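Local coordinates for protein meta cleavage compound hydrolase (Janthinobacterium, PDB 1J1I) that catalyses the hydrolytic cleavage of a carbon-carbon bond in the aminophenyl meta-cleavage product of carbazole degradation, releasing anthranilate, at residues His94-Ile99 and Ser128-Ala133. Numbering follows the deposited sequence.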
loop_
_atom_site.group_PDB
_atom_site.type_symbol
_atom_site.label_atom_id
_atom_site.label_comp_id
_atom_site.label_asym_id
_atom_site.label_seq_id
_atom_site.Cartn_x
_atom_site.Cartn_y
_atom_site.Cartn_z
ATOM N N HIS A 94 -15.857 7.857 24.165
ATOM C CA HIS A 94 -14.674 7.754 25.006
ATOM C C HIS A 94 -13.429 8.234 24.269
ATOM O O HIS A 94 -12.648 9.016 24.809
ATOM C CB HIS A 94 -14.455 6.312 25.484
ATOM C CG HIS A 94 -13.144 6.110 26.181
ATOM N ND1 HIS A 94 -12.139 5.322 25.664
ATOM C CD2 HIS A 94 -12.659 6.624 27.337
ATOM C CE1 HIS A 94 -11.094 5.357 26.470
ATOM N NE2 HIS A 94 -11.384 6.141 27.495
ATOM N N LEU A 95 -13.241 7.763 23.039
ATOM C CA LEU A 95 -12.081 8.165 22.254
ATOM C C LEU A 95 -12.119 9.678 22.041
ATOM O O LEU A 95 -11.089 10.352 22.106
ATOM C CB LEU A 95 -12.063 7.424 20.913
ATOM C CG LEU A 95 -10.968 7.804 19.909
ATOM C CD1 LEU A 95 -9.597 7.691 20.572
ATOM C CD2 LEU A 95 -11.046 6.876 18.690
ATOM N N HIS A 96 -13.312 10.209 21.795
ATOM C CA HIS A 96 -13.481 11.647 21.608
ATOM C C HIS A 96 -13.015 12.387 22.862
ATOM O O HIS A 96 -12.259 13.358 22.778
ATOM C CB HIS A 96 -14.956 11.969 21.318
ATOM C CG HIS A 96 -15.330 13.402 21.563
ATOM N ND1 HIS A 96 -15.583 13.898 22.823
ATOM C CD2 HIS A 96 -15.499 14.440 20.709
ATOM C CE1 HIS A 96 -15.898 15.180 22.735
ATOM N NE2 HIS A 96 -15.853 15.533 21.464
ATOM N N ASP A 97 -13.464 11.915 24.022
ATOM C CA ASP A 97 -13.110 12.530 25.295
ATOM C C ASP A 97 -11.613 12.407 25.592
ATOM O O ASP A 97 -11.001 13.340 26.114
ATOM C CB ASP A 97 -13.939 11.913 26.438
ATOM C CG ASP A 97 -15.439 12.182 26.298
ATOM O OD1 ASP A 97 -15.829 13.051 25.495
ATOM O OD2 ASP A 97 -16.239 11.532 27.001
ATOM N N PHE A 98 -11.020 11.265 25.251
ATOM C CA PHE A 98 -9.591 11.067 25.476
ATOM C C PHE A 98 -8.799 12.078 24.653
ATOM O O PHE A 98 -7.889 12.725 25.161
ATOM C CB PHE A 98 -9.174 9.647 25.084
ATOM C CG PHE A 98 -7.688 9.406 25.162
ATOM C CD1 PHE A 98 -6.912 9.399 24.009
ATOM C CD2 PHE A 98 -7.066 9.187 26.392
ATOM C CE1 PHE A 98 -5.532 9.174 24.067
ATOM C CE2 PHE A 98 -5.687 8.963 26.469
ATOM C CZ PHE A 98 -4.916 8.955 25.299
ATOM N N ILE A 99 -9.151 12.208 23.380
ATOM C CA ILE A 99 -8.467 13.156 22.511
ATOM C C ILE A 99 -8.541 14.567 23.097
ATOM O O ILE A 99 -7.524 15.252 23.211
ATOM C CB ILE A 99 -9.071 13.128 21.088
ATOM C CG1 ILE A 99 -8.707 11.798 20.413
ATOM C CG2 ILE A 99 -8.542 14.286 20.261
ATOM C CD1 ILE A 99 -9.407 11.558 19.099
ATOM N N SER A 128 -14.716 14.695 13.044
ATOM C CA SER A 128 -13.579 14.821 12.138
ATOM C C SER A 128 -12.713 16.058 12.328
ATOM O O SER A 128 -11.572 16.079 11.875
ATOM C CB SER A 128 -14.045 14.737 10.679
ATOM O OG SER A 128 -14.821 15.861 10.314
ATOM N N GLU A 129 -13.234 17.087 12.990
ATOM C CA GLU A 129 -12.437 18.290 13.206
ATOM C C GLU A 129 -11.245 18.000 14.126
ATOM O O GLU A 129 -10.322 18.806 14.238
ATOM C CB GLU A 129 -13.297 19.422 13.787
ATOM C CG GLU A 129 -13.750 19.251 15.232
ATOM C CD GLU A 129 -14.930 18.305 15.399
ATOM O OE1 GLU A 129 -15.479 17.826 14.383
ATOM O OE2 GLU A 129 -15.311 18.046 16.561
ATOM N N LEU A 130 -11.268 16.843 14.775
ATOM C CA LEU A 130 -10.191 16.435 15.670
ATOM C C LEU A 130 -9.191 15.533 14.952
ATOM O O LEU A 130 -8.081 15.313 15.439
ATOM C CB LEU A 130 -10.755 15.633 16.844
ATOM C CG LEU A 130 -11.813 16.254 17.751
ATOM C CD1 LEU A 130 -12.289 15.201 18.749
ATOM C CD2 LEU A 130 -11.225 17.464 18.463
ATOM N N VAL A 131 -9.589 15.020 13.793
ATOM C CA VAL A 131 -8.761 14.065 13.055
ATOM C C VAL A 131 -8.104 14.547 11.769
ATOM O O VAL A 131 -8.740 15.191 10.935
ATOM C CB VAL A 131 -9.600 12.812 12.723
ATOM C CG1 VAL A 131 -8.706 11.689 12.207
ATOM C CG2 VAL A 131 -10.368 12.372 13.963
ATOM N N ASN A 132 -6.828 14.190 11.619
ATOM C CA ASN A 132 -6.023 14.541 10.450
ATOM C C ASN A 132 -5.930 13.379 9.448
ATOM O O ASN A 132 -5.978 13.589 8.238
ATOM C CB ASN A 132 -4.613 14.926 10.900
ATOM C CG ASN A 132 -3.653 15.068 9.742
ATOM O OD1 ASN A 132 -3.789 15.972 8.916
ATOM N ND2 ASN A 132 -2.677 14.166 9.667
ATOM N N ALA A 133 -5.782 12.161 9.961
ATOM C CA ALA A 133 -5.664 10.965 9.121
ATOM C C ALA A 133 -6.163 9.746 9.879
ATOM O O ALA A 133 -6.139 9.721 11.113
ATOM C CB ALA A 133 -4.209 10.752 8.698
#
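Leu130 reaches from the 3-10 turn 128-130 to helix 88-101, where His96 and Ile99, one turn apart, receive it. Leu130 CB points toward the helix and lies 4.3 Å from Ile99 CG2. Leu130 CG stands 4.6 Å from Ile99 CG2 and has no closer side-chain partner across the contact. With CG anti to its own carbonyl carbon (chi1 -58°), Leu130 CD1 is placed between the two helix residues, 4.1 Å from Ile99 CG2 and 3.8 Å from His96 CD2. Leu130 CD2 stays farther off, 4.5 Å from Ile99 CG2. The CD1 methyl meets the imidazole obliquely, and the leucine and histidine side chains run roughly perpendicular. No hydrogen bond joins the two segments; the attachment is van der Waals contact.

The ring is steadied from its other side. His96 ND1 donates to Asp97 OD1 at 2.8 Å, nearly in the ring plane but 28° out of the carboxylate plane and on the anti side of that oxygen. This bond tends to fix the ring's rotation, keeping CD2 turned to the leucine, while the ring of His127 packs against it. With an alanine in place of His96, Leu130 CD1 would probably lose the imidazole carbon it packs on, and Asp97 OD1 its N-H donor.

Ile99 also touches Val108, and the backbone of Val108 hydrogen-bonds to Leu130 and Asn132. The turn leads from helix 114-126 into strand 131-137, completing the beta-alpha-beta crossover that starts with strand 108-113 and passes Ser114, probably the catalytic nucleophile. Away from that probable active site, Leu130 ties the start of this next parallel strand to helix 88-101, in the layer of helices on one side of the sheet of the alpha/beta hydrolase fold.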